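Local atomic coordinates of CytC3 (Streptomyces, PDB entry 3GJA), a protein that acts as a nonheme iron halogenase of the phytanoyl-CoA dioxygenase family, probably chlorinating its substrate with the help of iron, 2-oxoglutarate, oxygen and chloride. Residues A[23-28]-A[236-241]; A[70-75]-A[301-306]; A[131-136]-A[142-147]; A[39-44]-A[152-157]; A[266-271]-A[279-284]. One frame throughout, in Å; residues are numbered along the deposited sequence.

Interaction 1: residues A[23-28]-A[236-241]; sequences DGYIGP and SNTMHA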
# COMPACT_ATOMS: atom_id res chain seq x y z
N ASP A 23 10.70 14.95 2.39
CA ASP A 23 9.89 14.46 3.50
C ASP A 23 9.69 12.95 3.58
O ASP A 23 9.49 12.41 4.66
CB ASP A 23 8.51 15.13 3.49
CG ASP A 23 8.58 16.60 3.74
OD1 ASP A 23 9.63 17.06 4.23
OD2 ASP A 23 7.58 17.30 3.47
N GLY A 24 9.74 12.28 2.44
CA GLY A 24 9.54 10.85 2.44
C GLY A 24 8.06 10.52 2.33
O GLY A 24 7.66 9.36 2.36
N TYR A 25 7.24 11.56 2.23
CA TYR A 25 5.80 11.38 2.10
C TYR A 25 5.19 12.63 1.48
O TYR A 25 5.86 13.65 1.31
CB TYR A 25 5.14 11.16 3.46
CG TYR A 25 5.21 12.36 4.36
CD1 TYR A 25 6.34 12.60 5.14
CD2 TYR A 25 4.18 13.30 4.39
CE1 TYR A 25 6.45 13.74 5.92
CE2 TYR A 25 4.27 14.45 5.18
CZ TYR A 25 5.42 14.66 5.94
OH TYR A 25 5.54 15.79 6.71
N ILE A 26 3.91 12.54 1.15
CA ILE A 26 3.20 13.67 0.58
C ILE A 26 1.73 13.36 0.69
O ILE A 26 1.29 12.26 0.39
CB ILE A 26 3.57 13.94 -0.91
CG1 ILE A 26 2.86 15.20 -1.39
CG2 ILE A 26 3.17 12.77 -1.79
CD1 ILE A 26 3.20 15.59 -2.81
N GLY A 27 0.98 14.35 1.14
CA GLY A 27 -0.45 14.18 1.29
C GLY A 27 -0.98 15.33 2.11
O GLY A 27 -0.21 16.08 2.72
N PRO A 28 -2.31 15.50 2.16
CA PRO A 28 -3.25 14.62 1.46
C PRO A 28 -3.37 14.84 -0.05
O PRO A 28 -3.13 15.94 -0.56
CB PRO A 28 -4.57 14.91 2.17
CG PRO A 28 -4.43 16.35 2.56
CD PRO A 28 -3.01 16.42 3.07
N SER A 236 7.46 3.13 2.50
CA SER A 236 7.09 2.24 3.59
C SER A 236 7.98 2.40 4.83
O SER A 236 7.53 2.14 5.96
CB SER A 236 7.15 0.79 3.11
OG SER A 236 8.42 0.52 2.53
N ASN A 237 9.22 2.81 4.63
CA ASN A 237 10.17 2.97 5.73
C ASN A 237 10.33 4.39 6.26
O ASN A 237 11.25 4.67 7.02
CB ASN A 237 11.54 2.43 5.31
CG ASN A 237 12.14 3.21 4.16
OD1 ASN A 237 11.46 3.55 3.20
ND2 ASN A 237 13.44 3.48 4.25
N THR A 238 9.43 5.29 5.87
CA THR A 238 9.52 6.67 6.34
C THR A 238 9.22 6.76 7.83
O THR A 238 8.34 6.08 8.35
CB THR A 238 8.54 7.58 5.58
OG1 THR A 238 8.90 7.60 4.19
CG2 THR A 238 8.57 8.99 6.13
N MET A 239 9.97 7.60 8.52
CA MET A 239 9.79 7.80 9.95
C MET A 239 8.35 8.20 10.23
O MET A 239 7.85 9.16 9.67
CB MET A 239 10.72 8.92 10.44
CG MET A 239 10.70 9.14 11.94
SD MET A 239 11.37 7.72 12.81
CE MET A 239 13.10 7.92 12.48
N HIS A 240 7.67 7.45 11.09
CA HIS A 240 6.30 7.81 11.41
C HIS A 240 5.83 7.23 12.74
O HIS A 240 6.46 6.34 13.30
CB HIS A 240 5.34 7.36 10.31
CG HIS A 240 4.98 5.91 10.38
ND1 HIS A 240 5.82 4.91 9.96
CD2 HIS A 240 3.86 5.30 10.83
CE1 HIS A 240 5.24 3.74 10.14
NE2 HIS A 240 4.04 3.94 10.67
N ALA A 241 4.72 7.77 13.22
CA ALA A 241 4.11 7.35 14.47
C ALA A 241 2.60 7.37 14.26
O ALA A 241 2.13 7.63 13.16
CB ALA A 241 4.50 8.31 15.59
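T238 reaches across to G24 with its hydroxyl, and OG1 of T238 lies 2.8 Å from O of G24. The one proton on that hydroxyl also has the carbonyl of W235 within reach, so which backbone oxygen it serves is not settled. With chi1 at -63°, OG1 sits beside the backbone N of T238, while the methyl CG2 is swung beside the carbonyl carbon. That branch rests against the other segment, CG2 of T238 being 3.8 Å from O of D23 and, obliquely, 4.4 Å from CD1 of the Y25 ring. A branched residue with one polar and one apolar arm suits this place. G24 suits its own for two reasons: it leaves helical geometry with positive phi (87°), and having no side chain it lets the hydroxyl come close. Further out, ND1 of H240 donates to O of T238 over 3.2 Å in the ring plane, which orients the imidazole. H240 also meets the ring of H118, a pairing consistent with the metal site expected of this enzyme class. The contact joins the turn between helix 14-23 and edge strand 25-30 to the link between strands 230-235 and 240-242, with Y25 packed on F234 and L165.

Interaction 2: residues A[70-75]-A[301-306]; sequences RHLDID and RIARTS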
# COMPACT_ATOMS: atom_id res chain seq x y z
N ARG A 70 -6.67 -8.19 -1.57
CA ARG A 70 -8.03 -8.42 -2.02
C ARG A 70 -8.29 -7.72 -3.34
O ARG A 70 -9.37 -7.86 -3.92
CB ARG A 70 -9.02 -7.97 -0.97
CG ARG A 70 -8.93 -8.81 0.27
CD ARG A 70 -9.30 -10.25 -0.03
NE ARG A 70 -10.26 -10.69 0.95
CZ ARG A 70 -11.52 -11.00 0.69
NH1 ARG A 70 -11.99 -10.95 -0.54
NH2 ARG A 70 -12.33 -11.32 1.70
N HIS A 71 -7.31 -6.96 -3.82
CA HIS A 71 -7.45 -6.29 -5.10
C HIS A 71 -7.36 -7.36 -6.19
O HIS A 71 -7.55 -7.08 -7.37
CB HIS A 71 -6.35 -5.25 -5.30
CG HIS A 71 -4.96 -5.82 -5.22
ND1 HIS A 71 -4.39 -6.21 -4.04
CD2 HIS A 71 -4.06 -6.09 -6.19
CE1 HIS A 71 -3.19 -6.71 -4.28
NE2 HIS A 71 -2.96 -6.64 -5.58
N LEU A 72 -7.08 -8.60 -5.78
CA LEU A 72 -6.99 -9.70 -6.73
C LEU A 72 -8.30 -10.47 -6.85
O LEU A 72 -8.39 -11.41 -7.63
CB LEU A 72 -5.85 -10.65 -6.36
CG LEU A 72 -4.46 -10.03 -6.53
CD1 LEU A 72 -3.39 -11.06 -6.21
CD2 LEU A 72 -4.29 -9.52 -7.95
N ASP A 73 -9.31 -10.10 -6.07
CA ASP A 73 -10.60 -10.78 -6.20
C ASP A 73 -11.81 -9.85 -6.09
O ASP A 73 -12.92 -10.20 -6.53
CB ASP A 73 -10.72 -11.96 -5.21
CG ASP A 73 -10.90 -11.52 -3.77
OD1 ASP A 73 -9.96 -10.93 -3.19
OD2 ASP A 73 -11.98 -11.80 -3.21
N ILE A 74 -11.62 -8.65 -5.54
CA ILE A 74 -12.72 -7.70 -5.42
C ILE A 74 -12.54 -6.60 -6.45
O ILE A 74 -11.56 -5.85 -6.40
CB ILE A 74 -12.78 -7.09 -4.00
CG1 ILE A 74 -13.00 -8.21 -2.98
CG2 ILE A 74 -13.91 -6.06 -3.93
CD1 ILE A 74 -12.94 -7.76 -1.55
N ASP A 75 -13.49 -6.51 -7.38
CA ASP A 75 -13.44 -5.53 -8.45
C ASP A 75 -13.14 -4.10 -8.05
O ASP A 75 -12.27 -3.47 -8.63
CB ASP A 75 -14.75 -5.55 -9.26
CG ASP A 75 -14.89 -6.81 -10.10
OD1 ASP A 75 -13.85 -7.33 -10.55
OD2 ASP A 75 -16.03 -7.26 -10.33
N ARG A 301 6.10 -12.96 -10.18
CA ARG A 301 4.84 -13.61 -10.49
C ARG A 301 3.99 -12.41 -10.92
O ARG A 301 4.07 -11.34 -10.30
CB ARG A 301 4.22 -14.26 -9.26
CG ARG A 301 4.91 -15.54 -8.79
CD ARG A 301 4.03 -16.25 -7.77
NE ARG A 301 4.61 -17.48 -7.23
CZ ARG A 301 5.77 -17.55 -6.60
NH1 ARG A 301 6.50 -16.46 -6.42
NH2 ARG A 301 6.20 -18.72 -6.14
N ILE A 302 3.20 -12.57 -11.97
CA ILE A 302 2.39 -11.47 -12.49
C ILE A 302 0.94 -11.89 -12.66
O ILE A 302 0.65 -13.02 -13.06
CB ILE A 302 2.93 -11.00 -13.88
CG1 ILE A 302 4.33 -10.41 -13.72
CG2 ILE A 302 1.98 -9.96 -14.50
CD1 ILE A 302 4.40 -9.11 -12.93
N ALA A 303 0.03 -10.97 -12.34
CA ALA A 303 -1.39 -11.22 -12.47
C ALA A 303 -1.95 -10.19 -13.45
O ALA A 303 -2.03 -9.00 -13.15
CB ALA A 303 -2.08 -11.07 -11.11
N ARG A 304 -2.31 -10.66 -14.64
CA ARG A 304 -2.85 -9.79 -15.67
C ARG A 304 -4.36 -9.71 -15.49
O ARG A 304 -4.99 -8.76 -15.91
CB ARG A 304 -2.50 -10.35 -17.06
CG ARG A 304 -3.21 -9.68 -18.24
CD ARG A 304 -2.55 -8.37 -18.68
NE ARG A 304 -3.35 -7.73 -19.72
CZ ARG A 304 -2.95 -6.71 -20.47
NH1 ARG A 304 -1.73 -6.20 -20.31
NH2 ARG A 304 -3.76 -6.19 -21.38
N THR A 305 -4.93 -10.73 -14.84
CA THR A 305 -6.37 -10.79 -14.62
C THR A 305 -6.69 -11.14 -13.18
O THR A 305 -6.03 -11.99 -12.58
CB THR A 305 -7.01 -11.84 -15.54
OG1 THR A 305 -6.75 -11.49 -16.91
CG2 THR A 305 -8.53 -11.89 -15.32
N SER A 306 -7.72 -10.49 -12.63
CA SER A 306 -8.12 -10.75 -11.26
C SER A 306 -8.84 -12.07 -11.18
O SER A 306 -9.30 -12.61 -12.19
CB SER A 306 -9.06 -9.65 -10.75
OG SER A 306 -10.42 -10.01 -10.94
O HOH W 1 -11.81 -8.32 -9.34
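OG of S306 is gripped by three groups: a water that also serves D75, and the backbone N atoms of R308 and Y310. The bond to R308 makes S306 the head of an ST turn, which faces the start of helix 75-82, where I74 takes the N-cap position. The water lies 2.7 Å from OG of S306 and donates to OD1 of D75 over 2.6 Å, bridging two side chains that stand 4.4 Å apart at these oxygens. A small hydroxyl suits S306, since its backbone lies close to L72: CB of S306 packs 3.6 Å from O of L72, and the backbone of L72 is hydrogen-bonded to that of Q307, next after S306. The apolar share falls to L72. Its chi1 of -68° puts CG beside the backbone N, and from there CD2 of L72 reaches CB of A303 at 4.2 Å; I55 meets the same leucine. Residues 70-72 form a short 3-10 segment, and O of R70 takes bonds from N of both D73 and I74, so the chain turns tightly into the helix. R70 and D73 brace that bend with a salt bridge, NH1 of R70 lying 2.8 Å from OD2 of D73.

Interaction 3: residues A[131-136]-A[142-147]; sequences QIIWPS and AFIGTI. With ACT (acetate ion), chain C.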
# COMPACT_ATOMS: atom_id res chain seq x y z
N GLN A 131 10.77 -9.35 1.54
CA GLN A 131 9.72 -9.57 0.55
C GLN A 131 9.96 -8.70 -0.67
O GLN A 131 9.37 -8.91 -1.73
CB GLN A 131 8.35 -9.27 1.17
CG GLN A 131 8.09 -10.00 2.48
CD GLN A 131 6.77 -9.61 3.14
OE1 GLN A 131 5.76 -10.28 2.98
NE2 GLN A 131 6.79 -8.51 3.88
N ILE A 132 10.84 -7.72 -0.50
CA ILE A 132 11.16 -6.77 -1.56
C ILE A 132 12.67 -6.61 -1.72
O ILE A 132 13.38 -6.39 -0.74
CB ILE A 132 10.54 -5.39 -1.24
CG1 ILE A 132 9.01 -5.46 -1.35
CG2 ILE A 132 11.13 -4.31 -2.15
CD1 ILE A 132 8.49 -5.75 -2.75
N ILE A 133 13.16 -6.73 -2.95
CA ILE A 133 14.59 -6.57 -3.23
C ILE A 133 14.85 -5.74 -4.48
O ILE A 133 14.46 -6.12 -5.58
CB ILE A 133 15.29 -7.94 -3.43
CG1 ILE A 133 15.28 -8.75 -2.13
CG2 ILE A 133 16.73 -7.72 -3.89
CD1 ILE A 133 16.14 -8.17 -1.04
N TRP A 134 15.49 -4.59 -4.30
CA TRP A 134 15.83 -3.72 -5.42
C TRP A 134 17.22 -4.12 -5.92
O TRP A 134 18.03 -4.67 -5.16
CB TRP A 134 15.90 -2.26 -4.99
CG TRP A 134 14.59 -1.61 -4.72
CD1 TRP A 134 13.68 -1.95 -3.76
CD2 TRP A 134 14.06 -0.45 -5.39
NE1 TRP A 134 12.62 -1.07 -3.78
CE2 TRP A 134 12.82 -0.14 -4.77
CE3 TRP A 134 14.50 0.35 -6.45
CZ2 TRP A 134 12.03 0.94 -5.17
CZ3 TRP A 134 13.71 1.43 -6.85
CH2 TRP A 134 12.48 1.71 -6.21
N PRO A 135 17.52 -3.86 -7.20
CA PRO A 135 18.84 -4.21 -7.73
C PRO A 135 19.90 -3.33 -7.10
O PRO A 135 19.63 -2.18 -6.73
CB PRO A 135 18.68 -3.97 -9.23
CG PRO A 135 17.70 -2.84 -9.28
CD PRO A 135 16.67 -3.25 -8.25
N SER A 136 21.11 -3.86 -6.97
CA SER A 136 22.20 -3.10 -6.36
C SER A 136 23.57 -3.46 -6.94
O SER A 136 23.74 -4.53 -7.52
CB SER A 136 22.22 -3.32 -4.84
OG SER A 136 22.35 -4.70 -4.54
N ALA A 142 21.14 -3.99 -0.82
CA ALA A 142 19.99 -3.68 -1.66
C ALA A 142 18.90 -2.90 -0.93
O ALA A 142 18.55 -3.23 0.21
CB ALA A 142 19.42 -4.96 -2.25
N PHE A 143 18.37 -1.88 -1.59
CA PHE A 143 17.29 -1.07 -1.03
C PHE A 143 16.07 -1.99 -0.95
O PHE A 143 15.92 -2.89 -1.78
CB PHE A 143 17.02 0.12 -1.95
CG PHE A 143 15.90 1.02 -1.49
CD1 PHE A 143 15.96 1.64 -0.25
CD2 PHE A 143 14.81 1.27 -2.32
CE1 PHE A 143 14.95 2.51 0.16
CE2 PHE A 143 13.80 2.14 -1.92
CZ PHE A 143 13.87 2.76 -0.68
N ILE A 144 15.20 -1.77 0.03
CA ILE A 144 14.02 -2.63 0.18
C ILE A 144 12.72 -1.87 0.44
O ILE A 144 11.76 -2.45 0.94
CB ILE A 144 14.21 -3.62 1.34
CG1 ILE A 144 14.39 -2.84 2.65
CG2 ILE A 144 15.43 -4.50 1.08
CD1 ILE A 144 14.36 -3.71 3.88
N GLY A 145 12.69 -0.59 0.09
CA GLY A 145 11.49 0.19 0.31
C GLY A 145 10.42 0.01 -0.75
O GLY A 145 10.67 -0.51 -1.84
N THR A 146 9.21 0.45 -0.43
CA THR A 146 8.09 0.35 -1.36
C THR A 146 7.16 1.55 -1.16
O THR A 146 6.81 1.90 -0.04
CB THR A 146 7.30 -0.96 -1.12
OG1 THR A 146 6.22 -1.05 -2.06
CG2 THR A 146 6.74 -0.99 0.29
N ILE A 147 6.80 2.21 -2.26
CA ILE A 147 5.92 3.36 -2.19
C ILE A 147 4.56 2.86 -1.73
O ILE A 147 3.95 1.99 -2.37
CB ILE A 147 5.79 4.04 -3.56
CG1 ILE A 147 7.13 4.68 -3.93
CG2 ILE A 147 4.68 5.10 -3.54
CD1 ILE A 147 7.53 5.82 -3.03
C ACT C . 4.63 -9.50 6.36
O ACT C . 4.52 -8.35 5.66
OXT ACT C . 5.18 -9.50 7.44
CH3 ACT C . 4.07 -10.78 5.80
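F143 lays one edge of its ring on the face of the W134 indole, a T-shaped pair with planes at 65° and CD2 of F143 3.5 Å from CE2 of W134. The two side chains run alongside each other on a hairpin-like loop that leads into strand 147-152 of the beta barrel. Two bonds fix the tryptophan: its backbone N donates to O of F143 over 3.1 Å, and NE1 of W134 to O of G145 over 2.8 Å, in both the carbonyl plane and the plane of the indole. Glycine fits at 145 because the backbone passes over one face of the phenyl, N of G145 lying 3.5 Å above the F143 ring centre; the absence of a side chain allows this. At the backbone of W134, the small methyl CB of A142 fills the dip between O of W134, 3.2 Å away, and OG of S136. I144 fills the next hollow: CG1 takes the crowded position (chi1 62°), which turns CG2 of I144 toward O of I132 at 3.3 Å. Just before strand 132-133, Q131, held also by R102 and T122, stretches to a bound acetate, NE2 of Q131 donating to its atom O over 2.9 Å.

Interaction 4: residues A[39-44]-A[152-157]; sequences RRWNII and AFTHST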
# COMPACT_ATOMS: atom_id res chain seq x y z
N ARG A 39 -19.32 5.48 -0.74
CA ARG A 39 -20.18 4.60 -1.51
C ARG A 39 -19.46 3.28 -1.81
O ARG A 39 -20.03 2.21 -1.66
CB ARG A 39 -20.56 5.28 -2.83
CG ARG A 39 -21.93 4.88 -3.36
CD ARG A 39 -22.07 5.13 -4.87
NE ARG A 39 -21.55 4.00 -5.64
CZ ARG A 39 -20.38 4.00 -6.28
NH1 ARG A 39 -19.62 5.07 -6.25
NH2 ARG A 39 -19.98 2.92 -6.92
N ARG A 40 -18.20 3.39 -2.24
CA ARG A 40 -17.38 2.21 -2.56
C ARG A 40 -17.10 1.35 -1.34
O ARG A 40 -17.25 0.13 -1.36
CB ARG A 40 -16.05 2.65 -3.19
CG ARG A 40 -16.18 3.16 -4.60
CD ARG A 40 -14.95 3.91 -5.07
NE ARG A 40 -15.08 4.25 -6.48
CZ ARG A 40 -14.63 3.49 -7.48
NH1 ARG A 40 -14.00 2.35 -7.22
NH2 ARG A 40 -14.84 3.86 -8.74
N TRP A 41 -16.67 2.00 -0.26
CA TRP A 41 -16.36 1.30 0.98
C TRP A 41 -17.59 0.59 1.51
O TRP A 41 -17.48 -0.48 2.12
CB TRP A 41 -15.84 2.29 2.02
CG TRP A 41 -15.63 1.71 3.38
CD1 TRP A 41 -16.02 2.27 4.57
CD2 TRP A 41 -14.99 0.47 3.72
NE1 TRP A 41 -15.66 1.46 5.62
CE2 TRP A 41 -15.03 0.35 5.13
CE3 TRP A 41 -14.38 -0.54 2.96
CZ2 TRP A 41 -14.48 -0.76 5.80
CZ3 TRP A 41 -13.84 -1.65 3.64
CH2 TRP A 41 -13.90 -1.74 5.04
N ASN A 42 -18.77 1.17 1.28
CA ASN A 42 -20.00 0.54 1.76
C ASN A 42 -20.15 -0.81 1.08
O ASN A 42 -20.60 -1.79 1.68
CB ASN A 42 -21.23 1.42 1.46
CG ASN A 42 -21.30 2.66 2.35
OD1 ASN A 42 -20.79 2.67 3.48
ND2 ASN A 42 -21.96 3.70 1.86
N ILE A 43 -19.77 -0.88 -0.19
CA ILE A 43 -19.87 -2.13 -0.92
C ILE A 43 -18.73 -3.06 -0.52
O ILE A 43 -18.97 -4.20 -0.09
CB ILE A 43 -19.84 -1.87 -2.45
CG1 ILE A 43 -21.07 -1.04 -2.84
CG2 ILE A 43 -19.84 -3.19 -3.22
CD1 ILE A 43 -21.06 -0.50 -4.25
N ILE A 44 -17.50 -2.56 -0.64
CA ILE A 44 -16.29 -3.32 -0.31
C ILE A 44 -16.35 -4.02 1.05
O ILE A 44 -15.95 -5.18 1.17
CB ILE A 44 -15.05 -2.39 -0.31
CG1 ILE A 44 -14.84 -1.79 -1.70
CG2 ILE A 44 -13.80 -3.17 0.15
CD1 ILE A 44 -13.76 -0.72 -1.75
N ALA A 152 -7.79 6.70 2.85
CA ALA A 152 -8.71 6.68 3.98
C ALA A 152 -10.09 6.29 3.45
O ALA A 152 -10.67 7.02 2.65
CB ALA A 152 -8.76 8.05 4.63
N PHE A 153 -10.61 5.15 3.88
CA PHE A 153 -11.93 4.69 3.44
C PHE A 153 -12.97 5.27 4.38
O PHE A 153 -14.14 5.43 4.04
CB PHE A 153 -11.99 3.15 3.47
CG PHE A 153 -11.46 2.49 2.22
CD1 PHE A 153 -10.79 3.22 1.25
CD2 PHE A 153 -11.63 1.12 2.02
CE1 PHE A 153 -10.29 2.61 0.10
CE2 PHE A 153 -11.13 0.49 0.87
CZ PHE A 153 -10.46 1.24 -0.09
N THR A 154 -12.50 5.59 5.57
CA THR A 154 -13.29 6.17 6.64
C THR A 154 -12.49 7.44 6.94
O THR A 154 -11.37 7.58 6.44
CB THR A 154 -13.28 5.21 7.84
OG1 THR A 154 -14.58 4.66 8.03
CG2 THR A 154 -12.80 5.89 9.08
N HIS A 155 -13.02 8.38 7.70
CA HIS A 155 -12.21 9.56 7.98
C HIS A 155 -11.08 9.15 8.93
O HIS A 155 -11.26 8.28 9.78
CB HIS A 155 -13.05 10.70 8.60
CG HIS A 155 -13.60 10.38 9.96
ND1 HIS A 155 -13.92 11.35 10.88
CD2 HIS A 155 -13.93 9.19 10.54
CE1 HIS A 155 -14.42 10.79 11.96
NE2 HIS A 155 -14.43 9.48 11.78
N SER A 156 -9.92 9.76 8.78
CA SER A 156 -8.80 9.46 9.66
C SER A 156 -8.52 10.77 10.38
O SER A 156 -8.02 11.73 9.79
CB SER A 156 -7.56 9.03 8.87
OG SER A 156 -6.51 8.71 9.76
N THR A 157 -8.86 10.79 11.66
CA THR A 157 -8.69 11.98 12.49
C THR A 157 -7.73 11.75 13.64
O THR A 157 -7.24 10.63 13.85
CB THR A 157 -10.03 12.39 13.10
OG1 THR A 157 -10.46 11.35 14.00
CG2 THR A 157 -11.09 12.59 12.02
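W41 holds CG trans to its backbone N (chi1 173°), sending the indole off helix 34-49, while F153, with chi1 at -85°, has its ring swung back beside its own N, and the two side chains cross at about a right angle. Helix 34-49 packs here against the cupin-type beta barrel, at the loop that leaves strand 147-152. CB of F153 lies over one face of the indole in a CH-pi contact, 4.1 Å from the centroid of the W41 five-membered ring. The rings themselves are oblique, their planes at 45°, and pressed tightly where CD2 of F153 comes 3.3 Å from CE3 of W41. One turn along the helix, I44 points the same way, and its CD1 touches CE2 of F153 at 3.9 Å. Large flat residues suit this buried seam, and F256 and H80 also pack around F153. The indole N-H is not left wanting: NE1 of W41 is hydrogen-bonded to OH of Y252, with OG1 of T154 4.1 Å from NE1.

Interaction 5: residues A[266-271]-A[279-284]; sequences QVYPGT and DGINLE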
# COMPACT_ATOMS: atom_id res chain seq x y z
N GLN A 266 12.39 -7.13 -7.39
CA GLN A 266 11.94 -8.50 -7.23
C GLN A 266 11.00 -8.63 -6.04
O GLN A 266 11.31 -8.19 -4.92
CB GLN A 266 13.13 -9.43 -7.05
CG GLN A 266 14.08 -9.43 -8.23
CD GLN A 266 15.05 -10.58 -8.16
OE1 GLN A 266 14.68 -11.74 -8.35
NE2 GLN A 266 16.31 -10.28 -7.88
N VAL A 267 9.85 -9.23 -6.28
CA VAL A 267 8.84 -9.43 -5.26
C VAL A 267 8.89 -10.87 -4.80
O VAL A 267 8.89 -11.79 -5.62
CB VAL A 267 7.45 -9.09 -5.81
CG1 VAL A 267 6.36 -9.40 -4.78
CG2 VAL A 267 7.41 -7.62 -6.21
N TYR A 268 8.91 -11.06 -3.49
CA TYR A 268 8.99 -12.41 -2.95
C TYR A 268 10.14 -13.16 -3.64
O TYR A 268 9.96 -14.24 -4.20
CB TYR A 268 7.65 -13.14 -3.18
CG TYR A 268 6.49 -12.53 -2.42
CD1 TYR A 268 6.53 -12.38 -1.03
CD2 TYR A 268 5.33 -12.11 -3.09
CE1 TYR A 268 5.46 -11.83 -0.32
CE2 TYR A 268 4.24 -11.56 -2.39
CZ TYR A 268 4.31 -11.43 -1.01
OH TYR A 268 3.24 -10.93 -0.30
N PRO A 269 11.36 -12.58 -3.59
CA PRO A 269 12.55 -13.18 -4.21
C PRO A 269 12.75 -14.62 -3.74
O PRO A 269 12.32 -14.99 -2.64
CB PRO A 269 13.68 -12.25 -3.76
CG PRO A 269 13.20 -11.75 -2.44
CD PRO A 269 11.74 -11.44 -2.74
N GLY A 270 13.42 -15.41 -4.55
CA GLY A 270 13.60 -16.81 -4.21
C GLY A 270 12.21 -17.35 -4.47
O GLY A 270 11.70 -17.21 -5.58
N THR A 271 11.59 -17.95 -3.46
CA THR A 271 10.23 -18.46 -3.63
C THR A 271 10.09 -19.34 -4.88
O THR A 271 8.97 -19.68 -5.28
CB THR A 271 9.23 -17.27 -3.74
OG1 THR A 271 9.37 -16.43 -2.60
CG2 THR A 271 7.81 -17.77 -3.81
N ASP A 279 2.71 -16.41 7.51
CA ASP A 279 1.77 -15.34 7.85
C ASP A 279 0.48 -15.49 7.04
O ASP A 279 -0.24 -14.53 6.82
CB ASP A 279 2.39 -13.96 7.59
CG ASP A 279 3.45 -13.59 8.61
OD1 ASP A 279 3.17 -13.72 9.82
OD2 ASP A 279 4.55 -13.16 8.21
N GLY A 280 0.21 -16.72 6.62
CA GLY A 280 -0.99 -16.98 5.86
C GLY A 280 -0.85 -16.68 4.38
O GLY A 280 -1.80 -16.81 3.62
N ILE A 281 0.34 -16.28 3.95
CA ILE A 281 0.57 -16.00 2.55
C ILE A 281 0.83 -17.28 1.76
O ILE A 281 1.72 -18.06 2.10
CB ILE A 281 1.81 -15.10 2.35
CG1 ILE A 281 1.57 -13.72 2.95
CG2 ILE A 281 2.13 -14.98 0.86
CD1 ILE A 281 2.81 -12.85 2.93
N ASN A 282 0.06 -17.50 0.71
CA ASN A 282 0.26 -18.66 -0.15
C ASN A 282 0.42 -18.11 -1.56
O ASN A 282 -0.54 -17.64 -2.17
CB ASN A 282 -0.92 -19.62 -0.08
CG ASN A 282 -0.68 -20.89 -0.87
OD1 ASN A 282 -0.98 -21.99 -0.41
ND2 ASN A 282 -0.14 -20.74 -2.08
N LEU A 283 1.65 -18.17 -2.08
CA LEU A 283 1.98 -17.65 -3.40
C LEU A 283 1.36 -18.35 -4.61
O LEU A 283 1.45 -17.83 -5.72
CB LEU A 283 3.50 -17.62 -3.59
CG LEU A 283 4.30 -16.46 -2.97
CD1 LEU A 283 3.39 -15.51 -2.20
CD2 LEU A 283 5.35 -17.02 -2.05
N GLU A 284 0.72 -19.49 -4.39
CA GLU A 284 0.11 -20.22 -5.50
C GLU A 284 -0.62 -19.31 -6.49
O GLU A 284 -0.30 -19.29 -7.68
CB GLU A 284 -0.86 -21.28 -4.97
CG GLU A 284 -1.36 -22.22 -6.05
CD GLU A 284 -2.38 -23.21 -5.51
OE1 GLU A 284 -2.07 -23.89 -4.50
OE2 GLU A 284 -3.49 -23.30 -6.08
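Y268 and L283 make the central apolar contact between the turn that follows strand 266-267 and the hairpin of strands 276-278 and 281-282. It is a CH-pi interaction: CD1 of L283 sits over one face of the tyrosine ring, 4.1 Å from its centroid and 15° off the normal, displaced toward the rim near CD2 and CE2. The tyrosine's chi1 of -65° keeps the ring beside its backbone N and turned toward the hairpin. I281 approaches from the opposite direction and meets the ring obliquely, its CD1 4.3 Å from CE1 of Y268 and 3.8 Å from OH of Y268. Edge-to-face meetings with Y277 and Y286 complete an aromatic setting for the same ring, one that suits a flat aromatic residue; leucine and isoleucine supply methyls to rest on it.

The polar contacts lie at the ends of the aromatic side chain. OH of Y268 bonds to NH2 of R102, so the buried hydroxyl is satisfied. At the backbone end, T271 folds back on the turn. The turn needs unusual backbone angles: Y268, G270 and T271 all have positive phi, which suits G270 in particular. Its closing bond is a slanted one, OG1 of T271 donating to O of Y268 over 2.8 Å from above the carbonyl plane.

Overall arrangement
Interactions 3 and 5 share the small sheet of strands 132-133 and 266-267: O of Q131 lies 2.8 Å from N of Y268, and O of I133 2.9 Å from N of Q266. Interaction 3 is also tied to interaction 1, where N of S236 is 2.9 Å from O of T146, and interaction 5 to interaction 2, where NH2 of R301 is 3.1 Å from O of T271. Interaction 4 touches none of them: its nearest atoms are about 5 Å from interaction 2, its centre about 30 Å from that of interaction 3. R102 unites Q131, Y268 and the acetate, marking a possible pocket, whereas H240 in interaction 1 meets H118, probably near the iron site.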